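Local coordinates for protein GCN5-related N-acetyltransferase (Streptococcus suis, PDB 3G3S) that probably transfers an acetyl group from acetyl-CoA to an amine, as other GCN5-related N-acetyltransferases do, at residues 21-26 with 45-50; 51-56 with 74-79; 148-153 with 178-183. All coordinates share one frame; numbering follows the deposited sequence.

Interaction 1: 21-26 with 45-50; sequences IWTCLE and ALYGRQ. With NA (sodium ion), chain C.
C24 of helix 21-26 sits above A45 of strand 45-48, their CA atoms 5.9 Å apart. The axes of the two short segments approach to 7.9 Å and cross at 103°, so the helix runs nearly at right angles to the strand. No hydrogen bond joins them; the contact is apolar. C24 CB meets A45 CB at 3.8 Å. With SG anti to the carbonyl carbon (chi1 -65°), the sulfur is carried along the strand to Y47 CB, also 3.8 Å away. I21 CG2 reaches the same A45 methyl more loosely, at 4.4 Å. T23 puts its methyl CG2 obliquely against the Y47 ring, 3.8 Å from CE1. T23 OG1 bonds to S180 O, with T19 O also within hydrogen-bonding distance, while Y47 OH bonds to the carbonyl of Y178. At the helix end, E26 O binds the sodium ion at 2.4 Å, together with four waters. E26 O of the second subunit binds the same ion, so the metal lies at the dimer interface. The small residues C24 and A45 probably help the axes come this close. Helix 19-26 thus lies crosswise over strand 42-48, on one face of the mixed sheet of this GNAT-family protein.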
loop_
_atom_site.group_PDB
_atom_site.type_symbol
_atom_site.label_atom_id
_atom_site.label_comp_id
_atom_site.label_asym_id
_atom_site.label_seq_id
_atom_site.Cartn_x
_atom_site.Cartn_y
_atom_site.Cartn_z
ATOM N N ILE A 21 -10.693 -2.079 7.467
ATOM C CA ILE A 21 -11.039 -2.190 6.044
ATOM C C ILE A 21 -9.778 -1.810 5.250
ATOM O O ILE A 21 -9.393 -2.452 4.292
ATOM C CB ILE A 21 -12.237 -1.309 5.597
ATOM C CG1 ILE A 21 -13.500 -1.577 6.418
ATOM C CG2 ILE A 21 -12.511 -1.518 4.058
ATOM C CD1 ILE A 21 -14.622 -0.565 6.159
ATOM N N TRP A 22 -9.112 -0.733 5.651
ATOM C CA TRP A 22 -7.861 -0.368 4.984
ATOM C C TRP A 22 -6.835 -1.511 5.028
ATOM O O TRP A 22 -6.180 -1.818 4.016
ATOM C CB TRP A 22 -7.237 0.917 5.602
ATOM C CG TRP A 22 -8.149 2.075 5.668
ATOM C CD1 TRP A 22 -9.321 2.257 5.000
ATOM C CD2 TRP A 22 -7.912 3.302 6.385
ATOM N NE1 TRP A 22 -9.855 3.485 5.303
ATOM C CE2 TRP A 22 -8.995 4.152 6.129
ATOM C CE3 TRP A 22 -6.905 3.732 7.232
ATOM C CZ2 TRP A 22 -9.104 5.416 6.688
ATOM C CZ3 TRP A 22 -7.006 4.989 7.791
ATOM C CH2 TRP A 22 -8.092 5.820 7.513
ATOM N N THR A 23 -6.688 -2.155 6.184
ATOM C CA THR A 23 -5.796 -3.286 6.303
ATOM C C THR A 23 -6.125 -4.333 5.235
ATOM O O THR A 23 -5.261 -4.745 4.429
ATOM C CB THR A 23 -5.905 -3.881 7.695
ATOM O OG1 THR A 23 -5.347 -2.922 8.629
ATOM C CG2 THR A 23 -5.151 -5.278 7.855
ATOM N N CYS A 24 -7.388 -4.719 5.235
ATOM C CA CYS A 24 -7.861 -5.756 4.296
ATOM C C CYS A 24 -7.669 -5.395 2.809
ATOM O O CYS A 24 -7.206 -6.225 2.036
ATOM C CB CYS A 24 -9.293 -6.108 4.590
ATOM S SG CYS A 24 -9.576 -6.857 6.137
ATOM N N LEU A 25 -7.982 -4.156 2.427
ATOM C CA LEU A 25 -7.760 -3.687 1.048
ATOM C C LEU A 25 -6.287 -3.428 0.647
ATOM O O LEU A 25 -5.994 -3.505 -0.533
ATOM C CB LEU A 25 -8.582 -2.434 0.813
ATOM C CG LEU A 25 -10.105 -2.508 0.832
ATOM C CD1 LEU A 25 -10.707 -1.139 0.741
ATOM C CD2 LEU A 25 -10.683 -3.452 -0.319
ATOM N N GLU A 26 -5.381 -3.152 1.608
ATOM C CA GLU A 26 -3.949 -2.909 1.298
ATOM C C GLU A 26 -3.206 -4.172 0.902
ATOM O O GLU A 26 -2.243 -4.099 0.156
ATOM C CB GLU A 26 -3.198 -2.196 2.438
ATOM C CG GLU A 26 -3.671 -0.749 2.610
ATOM C CD GLU A 26 -2.950 -0.016 3.707
ATOM O OE1 GLU A 26 -2.220 -0.648 4.510
ATOM O OE2 GLU A 26 -3.141 1.207 3.732
ATOM N N ALA A 45 -14.859 -7.464 3.864
ATOM C CA ALA A 45 -13.515 -7.343 4.349
ATOM C C ALA A 45 -13.517 -8.148 5.663
ATOM O O ALA A 45 -14.179 -7.783 6.655
ATOM C CB ALA A 45 -13.133 -5.857 4.564
ATOM N N LEU A 46 -12.779 -9.251 5.677
ATOM C CA LEU A 46 -12.744 -10.157 6.821
ATOM C C LEU A 46 -11.365 -10.185 7.417
ATOM O O LEU A 46 -10.385 -10.485 6.736
ATOM C CB LEU A 46 -13.155 -11.555 6.360
ATOM C CG LEU A 46 -13.193 -12.673 7.395
ATOM C CD1 LEU A 46 -14.246 -12.415 8.438
ATOM C CD2 LEU A 46 -13.411 -14.046 6.679
ATOM N N TYR A 47 -11.293 -9.845 8.693
ATOM C CA TYR A 47 -10.034 -9.754 9.393
ATOM C C TYR A 47 -10.130 -10.425 10.712
ATOM O O TYR A 47 -11.138 -10.295 11.380
ATOM C CB TYR A 47 -9.682 -8.299 9.639
ATOM C CG TYR A 47 -8.405 -8.129 10.436
ATOM C CD1 TYR A 47 -7.185 -8.040 9.799
ATOM C CD2 TYR A 47 -8.421 -8.045 11.832
ATOM C CE1 TYR A 47 -6.004 -7.878 10.528
ATOM C CE2 TYR A 47 -7.228 -7.918 12.573
ATOM C CZ TYR A 47 -6.030 -7.813 11.903
ATOM O OH TYR A 47 -4.846 -7.623 12.592
ATOM N N GLY A 48 -9.069 -11.129 11.098
ATOM C CA GLY A 48 -8.989 -11.754 12.402
ATOM C C GLY A 48 -8.403 -13.143 12.368
ATOM O O GLY A 48 -8.074 -13.666 11.294
ATOM N N ARG A 49 -8.248 -13.724 13.558
ATOM C CA ARG A 49 -7.703 -15.077 13.717
ATOM C C ARG A 49 -8.423 -15.784 14.871
ATOM O O ARG A 49 -8.893 -16.915 14.722
ATOM C CB ARG A 49 -6.188 -15.026 13.934
ATOM C CG ARG A 49 -5.464 -16.303 13.510
ATOM C CD ARG A 49 -3.907 -16.269 13.616
ATOM N NE ARG A 49 -3.426 -16.456 14.992
ATOM C CZ ARG A 49 -3.181 -17.640 15.547
ATOM N N GLN A 50 -8.498 -15.116 16.011
ATOM C CA GLN A 50 -9.223 -15.607 17.183
ATOM C C GLN A 50 -10.534 -14.846 17.336
ATOM O O GLN A 50 -11.577 -15.447 17.587
ATOM C CB GLN A 50 -8.375 -15.429 18.421
ATOM C CG GLN A 50 -7.052 -16.198 18.362
ATOM C CD GLN A 50 -6.219 -16.016 19.610
ATOM O OE1 GLN A 50 -6.104 -14.914 20.135
ATOM N NE2 GLN A 50 -5.625 -17.103 20.086
HETATM NA NA NA C . -1.545 -2.726 -1.735
HETATM O O HOH W 1 -4.053 -3.000 -2.427
HETATM O O HOH W 2 -1.359 -4.936 -2.687
HETATM O O HOH W 3 -2.216 -0.295 -0.830
HETATM O O HOH W 4 0.617 -2.484 -0.844
#

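Interaction 2: 51-56 with 74-79; sequences SFFGFL and ILVPQN. With EDO (1,2-ethanediol), chain H; EDO (1,2-ethanediol), chain G.
V76 N donates to G54 O at 2.8 Å, with an N-H...O angle of 168° and the donor nearly in line with the C=O bond. G54 has a partner at each end, because its own N donates to I74 O at 2.9 Å. I74 N to F52 O, L56 N to V76 O and Q78 N to L56 O continue the series. F53, G54, F55 and L56 pair in parallel register with I74, L75, V76 and P77. The strands belong to a beta-alpha-beta unit in which helix 62-68 connects strand 52-58 to its parallel neighbour 73-77, within the mixed GNAT-family sheet. On the face carrying F53 and F55, each ring lies beside its partner. I74 CB stands over one face of the F53 ring, 4.2 Å from its centroid, a CH-pi contact. I74 CD1 touches F53 CZ at 3.7 Å, and V76 CG2 meets the ring edge. F55 has CG anti to its carbonyl carbon (chi1 -68°), which turns the ring along V76; its CD2 is 3.6 Å from V76 CB. On the other face L56 CD1 packs loosely on L75 CB, and helix 80-90 covers L56 and P77. The side chain of Q78 bonds to G58 N and L12 O. Q78 O accepts from O2 of one of two ethanediol molecules, probably from the crystallisation liquor, at 3.2 Å.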
loop_
_atom_site.group_PDB
_atom_site.type_symbol
_atom_site.label_atom_id
_atom_site.label_comp_id
_atom_site.label_asym_id
_atom_site.label_seq_id
_atom_site.Cartn_x
_atom_site.Cartn_y
_atom_site.Cartn_z
ATOM N N SER A 51 -10.468 -13.525 17.227
ATOM C CA SER A 51 -11.671 -12.711 17.144
ATOM C C SER A 51 -11.626 -12.082 15.737
ATOM O O SER A 51 -10.560 -12.028 15.118
ATOM C CB SER A 51 -11.725 -11.651 18.231
ATOM O OG SER A 51 -10.859 -10.617 17.907
ATOM N N PHE A 52 -12.771 -11.638 15.229
ATOM C CA PHE A 52 -12.884 -11.142 13.875
ATOM C C PHE A 52 -13.786 -9.956 13.711
ATOM O O PHE A 52 -14.686 -9.702 14.530
ATOM C CB PHE A 52 -13.550 -12.219 12.983
ATOM C CG PHE A 52 -12.757 -13.479 12.818
ATOM C CD1 PHE A 52 -12.761 -14.461 13.809
ATOM C CD2 PHE A 52 -12.042 -13.712 11.654
ATOM C CE1 PHE A 52 -12.023 -15.632 13.644
ATOM C CE2 PHE A 52 -11.310 -14.869 11.499
ATOM C CZ PHE A 52 -11.310 -15.828 12.482
ATOM N N PHE A 53 -13.553 -9.259 12.610
ATOM C CA PHE A 53 -14.441 -8.261 12.070
ATOM C C PHE A 53 -14.794 -8.676 10.667
ATOM O O PHE A 53 -13.940 -9.143 9.906
ATOM C CB PHE A 53 -13.797 -6.888 11.999
ATOM C CG PHE A 53 -13.853 -6.165 13.298
ATOM C CD1 PHE A 53 -12.930 -6.439 14.299
ATOM C CD2 PHE A 53 -14.844 -5.227 13.535
ATOM C CE1 PHE A 53 -13.000 -5.775 15.514
ATOM C CE2 PHE A 53 -14.912 -4.549 14.773
ATOM C CZ PHE A 53 -14.005 -4.823 15.740
ATOM N N GLY A 54 -16.031 -8.390 10.312
ATOM C CA GLY A 54 -16.567 -8.618 8.979
ATOM C C GLY A 54 -17.229 -7.316 8.563
ATOM O O GLY A 54 -18.284 -6.976 9.082
ATOM N N PHE A 55 -16.572 -6.544 7.707
ATOM C CA PHE A 55 -17.158 -5.310 7.187
ATOM C C PHE A 55 -17.813 -5.615 5.880
ATOM O O PHE A 55 -17.150 -6.041 4.935
ATOM C CB PHE A 55 -16.115 -4.236 6.987
ATOM C CG PHE A 55 -15.534 -3.718 8.270
ATOM C CD1 PHE A 55 -14.432 -4.332 8.845
ATOM C CD2 PHE A 55 -16.111 -2.632 8.902
ATOM C CE1 PHE A 55 -13.885 -3.829 10.015
ATOM C CE2 PHE A 55 -15.572 -2.120 10.099
ATOM C CZ PHE A 55 -14.477 -2.719 10.645
ATOM N N LEU A 56 -19.102 -5.319 5.803
ATOM C CA LEU A 56 -19.923 -5.713 4.653
ATOM C C LEU A 56 -20.341 -4.551 3.760
ATOM O O LEU A 56 -21.108 -3.725 4.184
ATOM C CB LEU A 56 -21.162 -6.394 5.211
ATOM C CG LEU A 56 -20.827 -7.665 6.007
ATOM C CD1 LEU A 56 -21.895 -7.862 7.137
ATOM C CD2 LEU A 56 -20.661 -8.829 5.039
ATOM N N ILE A 74 -17.484 -9.593 14.860
ATOM C CA ILE A 74 -18.327 -8.395 14.858
ATOM C C ILE A 74 -18.639 -8.093 13.370
ATOM O O ILE A 74 -17.711 -7.877 12.565
ATOM C CB ILE A 74 -17.688 -7.143 15.585
ATOM C CG1 ILE A 74 -17.379 -7.474 17.070
ATOM C CG2 ILE A 74 -18.612 -5.900 15.444
ATOM C CD1 ILE A 74 -16.595 -6.341 17.835
ATOM N N LEU A 75 -19.930 -8.158 13.008
ATOM C CA LEU A 75 -20.412 -7.840 11.672
ATOM C C LEU A 75 -20.717 -6.350 11.612
ATOM O O LEU A 75 -21.478 -5.836 12.452
ATOM C CB LEU A 75 -21.714 -8.565 11.359
ATOM C CG LEU A 75 -21.691 -10.072 11.446
ATOM C CD1 LEU A 75 -23.052 -10.612 11.031
ATOM C CD2 LEU A 75 -20.613 -10.598 10.558
ATOM N N VAL A 76 -20.156 -5.664 10.624
ATOM C CA VAL A 76 -20.388 -4.239 10.486
ATOM C C VAL A 76 -21.011 -3.937 9.113
ATOM O O VAL A 76 -20.319 -3.924 8.114
ATOM C CB VAL A 76 -19.113 -3.405 10.685
ATOM C CG1 VAL A 76 -19.498 -1.897 10.614
ATOM C CG2 VAL A 76 -18.384 -3.764 12.011
ATOM N N PRO A 77 -22.325 -3.675 9.074
ATOM C CA PRO A 77 -22.993 -3.356 7.825
ATOM C C PRO A 77 -22.691 -1.947 7.315
ATOM O O PRO A 77 -22.770 -0.983 8.082
ATOM C CB PRO A 77 -24.464 -3.407 8.194
ATOM C CG PRO A 77 -24.543 -3.144 9.615
ATOM C CD PRO A 77 -23.265 -3.658 10.218
ATOM N N GLN A 78 -22.391 -1.831 6.030
ATOM C CA GLN A 78 -22.130 -0.541 5.437
ATOM C C GLN A 78 -23.381 0.297 5.472
ATOM O O GLN A 78 -23.324 1.523 5.617
ATOM C CB GLN A 78 -21.744 -0.715 3.984
ATOM C CG GLN A 78 -21.496 0.600 3.235
ATOM C CD GLN A 78 -21.067 0.378 1.798
ATOM O OE1 GLN A 78 -21.661 -0.445 1.049
ATOM N NE2 GLN A 78 -20.045 1.108 1.387
ATOM N N ASN A 79 -24.517 -0.367 5.315
ATOM C CA ASN A 79 -25.798 0.319 5.196
ATOM C C ASN A 79 -26.967 -0.467 5.794
ATOM O O ASN A 79 -26.834 -1.609 6.199
ATOM C CB ASN A 79 -26.041 0.670 3.718
ATOM C CG ASN A 79 -25.993 -0.545 2.820
ATOM O OD1 ASN A 79 -26.755 -1.448 3.022
ATOM N ND2 ASN A 79 -25.087 -0.579 1.853
HETATM C C1 EDO H . -25.706 0.475 8.998
HETATM O O1 EDO H . -24.874 1.478 8.429
HETATM C C2 EDO H . -27.108 1.044 9.100
HETATM O O2 EDO H . -27.062 2.097 10.065
HETATM C C1 EDO G . -20.596 4.404 5.644
HETATM O O1 EDO G . -19.831 4.216 4.444
HETATM C C2 EDO G . -20.311 3.304 6.643
HETATM O O2 EDO G . -21.401 3.181 7.529
#

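Interaction 3: 148-153 with 178-183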
loop_
_atom_site.group_PDB
_atom_site.type_symbol
_atom_site.label_atom_id
_atom_site.label_comp_id
_atom_site.label_asym_id
_atom_site.label_seq_id
_atom_site.Cartn_x
_atom_site.Cartn_y
_atom_site.Cartn_z
ATOM N N GLY A 148 -3.122 -11.596 19.248
ATOM C CA GLY A 148 -3.614 -12.804 18.556
ATOM C C GLY A 148 -4.041 -12.717 17.116
ATOM O O GLY A 148 -4.266 -13.753 16.477
ATOM N N ASN A 149 -4.192 -11.513 16.586
ATOM C CA ASN A 149 -4.585 -11.376 15.202
ATOM C C ASN A 149 -3.417 -11.515 14.255
ATOM O O ASN A 149 -3.622 -11.686 13.071
ATOM C CB ASN A 149 -5.298 -10.048 14.995
ATOM C CG ASN A 149 -6.622 -10.031 15.668
ATOM O OD1 ASN A 149 -7.469 -10.884 15.396
ATOM N ND2 ASN A 149 -6.810 -9.096 16.576
ATOM N N TYR A 150 -2.200 -11.459 14.779
ATOM C CA TYR A 150 -1.017 -11.596 13.964
ATOM C C TYR A 150 -0.740 -13.103 13.776
ATOM O O TYR A 150 -1.086 -13.906 14.623
ATOM C CB TYR A 150 0.144 -10.790 14.574
ATOM C CG TYR A 150 -0.160 -9.307 14.460
ATOM C CD1 TYR A 150 -1.062 -8.705 15.326
ATOM C CD2 TYR A 150 0.386 -8.524 13.439
ATOM C CE1 TYR A 150 -1.397 -7.347 15.224
ATOM C CE2 TYR A 150 0.052 -7.151 13.328
ATOM C CZ TYR A 150 -0.852 -6.587 14.242
ATOM O OH TYR A 150 -1.251 -5.274 14.177
ATOM N N ILE A 151 -0.147 -13.476 12.638
ATOM C CA ILE A 151 0.096 -14.892 12.318
ATOM C C ILE A 151 1.023 -15.570 13.305
ATOM O O ILE A 151 0.859 -16.732 13.582
ATOM C CB ILE A 151 0.676 -15.098 10.888
ATOM C CG1 ILE A 151 -0.269 -14.528 9.805
ATOM C CG2 ILE A 151 0.962 -16.569 10.668
ATOM C CD1 ILE A 151 -1.788 -14.852 9.969
ATOM N N ASP A 152 2.008 -14.836 13.810
ATOM C CA ASP A 152 2.958 -15.349 14.793
ATOM C C ASP A 152 3.686 -14.176 15.419
ATOM O O ASP A 152 3.465 -13.032 15.025
ATOM C CB ASP A 152 3.950 -16.315 14.151
ATOM C CG ASP A 152 4.698 -15.717 12.975
ATOM O OD1 ASP A 152 4.752 -14.480 12.818
ATOM O OD2 ASP A 152 5.269 -16.509 12.201
ATOM N N VAL A 153 4.555 -14.467 16.381
ATOM C CA VAL A 153 5.338 -13.444 17.087
ATOM C C VAL A 153 6.184 -12.564 16.147
ATOM O O VAL A 153 6.356 -11.355 16.358
ATOM C CB VAL A 153 6.218 -14.111 18.181
ATOM C CG1 VAL A 153 7.215 -15.071 17.559
ATOM C CG2 VAL A 153 6.917 -13.063 19.044
ATOM N N TYR A 178 -4.503 -4.196 17.434
ATOM C CA TYR A 178 -5.413 -5.267 16.985
ATOM C C TYR A 178 -5.147 -5.590 15.502
ATOM O O TYR A 178 -5.304 -6.755 15.004
ATOM C CB TYR A 178 -6.840 -4.773 17.138
ATOM C CG TYR A 178 -7.922 -5.810 16.817
ATOM C CD1 TYR A 178 -8.382 -6.696 17.808
ATOM C CD2 TYR A 178 -8.512 -5.865 15.574
ATOM C CE1 TYR A 178 -9.387 -7.634 17.529
ATOM C CE2 TYR A 178 -9.522 -6.818 15.285
ATOM C CZ TYR A 178 -9.951 -7.685 16.268
ATOM O OH TYR A 178 -10.946 -8.603 15.974
ATOM N N ALA A 179 -4.774 -4.528 14.792
ATOM C CA ALA A 179 -4.403 -4.539 13.401
ATOM C C ALA A 179 -3.467 -3.351 13.123
ATOM O O ALA A 179 -3.338 -2.395 13.923
ATOM C CB ALA A 179 -5.647 -4.459 12.510
ATOM N N SER A 180 -2.846 -3.452 11.962
ATOM C CA SER A 180 -1.890 -2.497 11.407
ATOM C C SER A 180 -2.229 -2.219 9.958
ATOM O O SER A 180 -2.654 -3.134 9.224
ATOM C CB SER A 180 -0.483 -3.104 11.398
ATOM O OG SER A 180 -0.111 -3.570 12.649
ATOM N N TYR A 181 -2.013 -0.985 9.533
ATOM C CA TYR A 181 -2.134 -0.635 8.119
ATOM C C TYR A 181 -0.885 0.189 7.785
ATOM O O TYR A 181 -0.069 0.435 8.656
ATOM C CB TYR A 181 -3.446 0.062 7.788
ATOM C CG TYR A 181 -3.634 1.408 8.431
ATOM C CD1 TYR A 181 -3.996 1.509 9.765
ATOM C CD2 TYR A 181 -3.461 2.582 7.703
ATOM C CE1 TYR A 181 -4.160 2.759 10.371
ATOM C CE2 TYR A 181 -3.632 3.827 8.302
ATOM C CZ TYR A 181 -3.992 3.898 9.637
ATOM O OH TYR A 181 -4.167 5.133 10.247
ATOM N N SER A 182 -0.751 0.588 6.535
ATOM C CA SER A 182 0.430 1.281 6.029
ATOM C C SER A 182 0.903 2.442 6.884
ATOM O O SER A 182 2.093 2.621 7.066
ATOM C CB SER A 182 0.142 1.777 4.604
ATOM O OG SER A 182 -1.060 2.539 4.551
ATOM N N ALA A 183 -0.034 3.188 7.437
ATOM C CA ALA A 183 0.295 4.387 8.186
ATOM C C ALA A 183 -0.120 4.352 9.667
ATOM O O ALA A 183 -0.095 5.389 10.349
ATOM C CB ALA A 183 -0.353 5.568 7.486
#
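Y150 and N149, in the loop before helix 153-159, meet Y178, A179 and S180 at the end of strand 170-181. The contact ties this loop to the mixed sheet of the GNAT-family protein, where the chain turns a corner at Y178. The strong polar bond is between hydroxyls. Y150 OH donates to S180 OG at 2.6 Å, and the serine oxygen lies in the plane of the tyrosine ring, at its edge. S180 OG also bonds to the backbone oxygen of L159, which links the strand to the end of helix 153-159. A second polar bond is weak: N149 ND2 points to Y178 O at 3.2 Å with an N-H...O angle of only 122°. Packing surrounds these bonds. With CG anti to the carbonyl carbon (chi1 -68°), the Y150 ring swings out from the loop and brings its hydroxyl end to S180. On the way it passes the backbone of Y178 and A179, with Y150 CE1 4.0 Å from Y178 O. F156 meets the Y150 ring edge-to-face. The Y178 ring meets F53 with the planes at about 90°, and its hydroxyl bonds to S51 OG. Against one face of the Y178 ring lies the N149 amide, its plane turned 63° from the ring. N149 ND2 sits 3.0 Å above the Y178 ring plane, offset toward the rim, and 3.1 Å from both Y178 CD1 and Y178 CE1.

All three contacts are largely buried and reach the same mixed sheet, but by different chemistry. Interaction 2 is sheet pairing, rich in backbone hydrogen bonds. Interaction 1 is helix-on-sheet packing with no bond between its segments. Interaction 3 joins a loop to a strand end mainly through polar side chains. Interactions 1 and 2 lie on neighbouring antiparallel strands, 42-48 and 52-58, with A45 O bonded to F55 N and Y47 O to F53 N. Y178 links interaction 3 to both others, through its carbonyl to interaction 1 and through its hydroxyl to interaction 2. Interactions 1 and 3 have a further tie, in which E26 OE2 bonds to S182 OG.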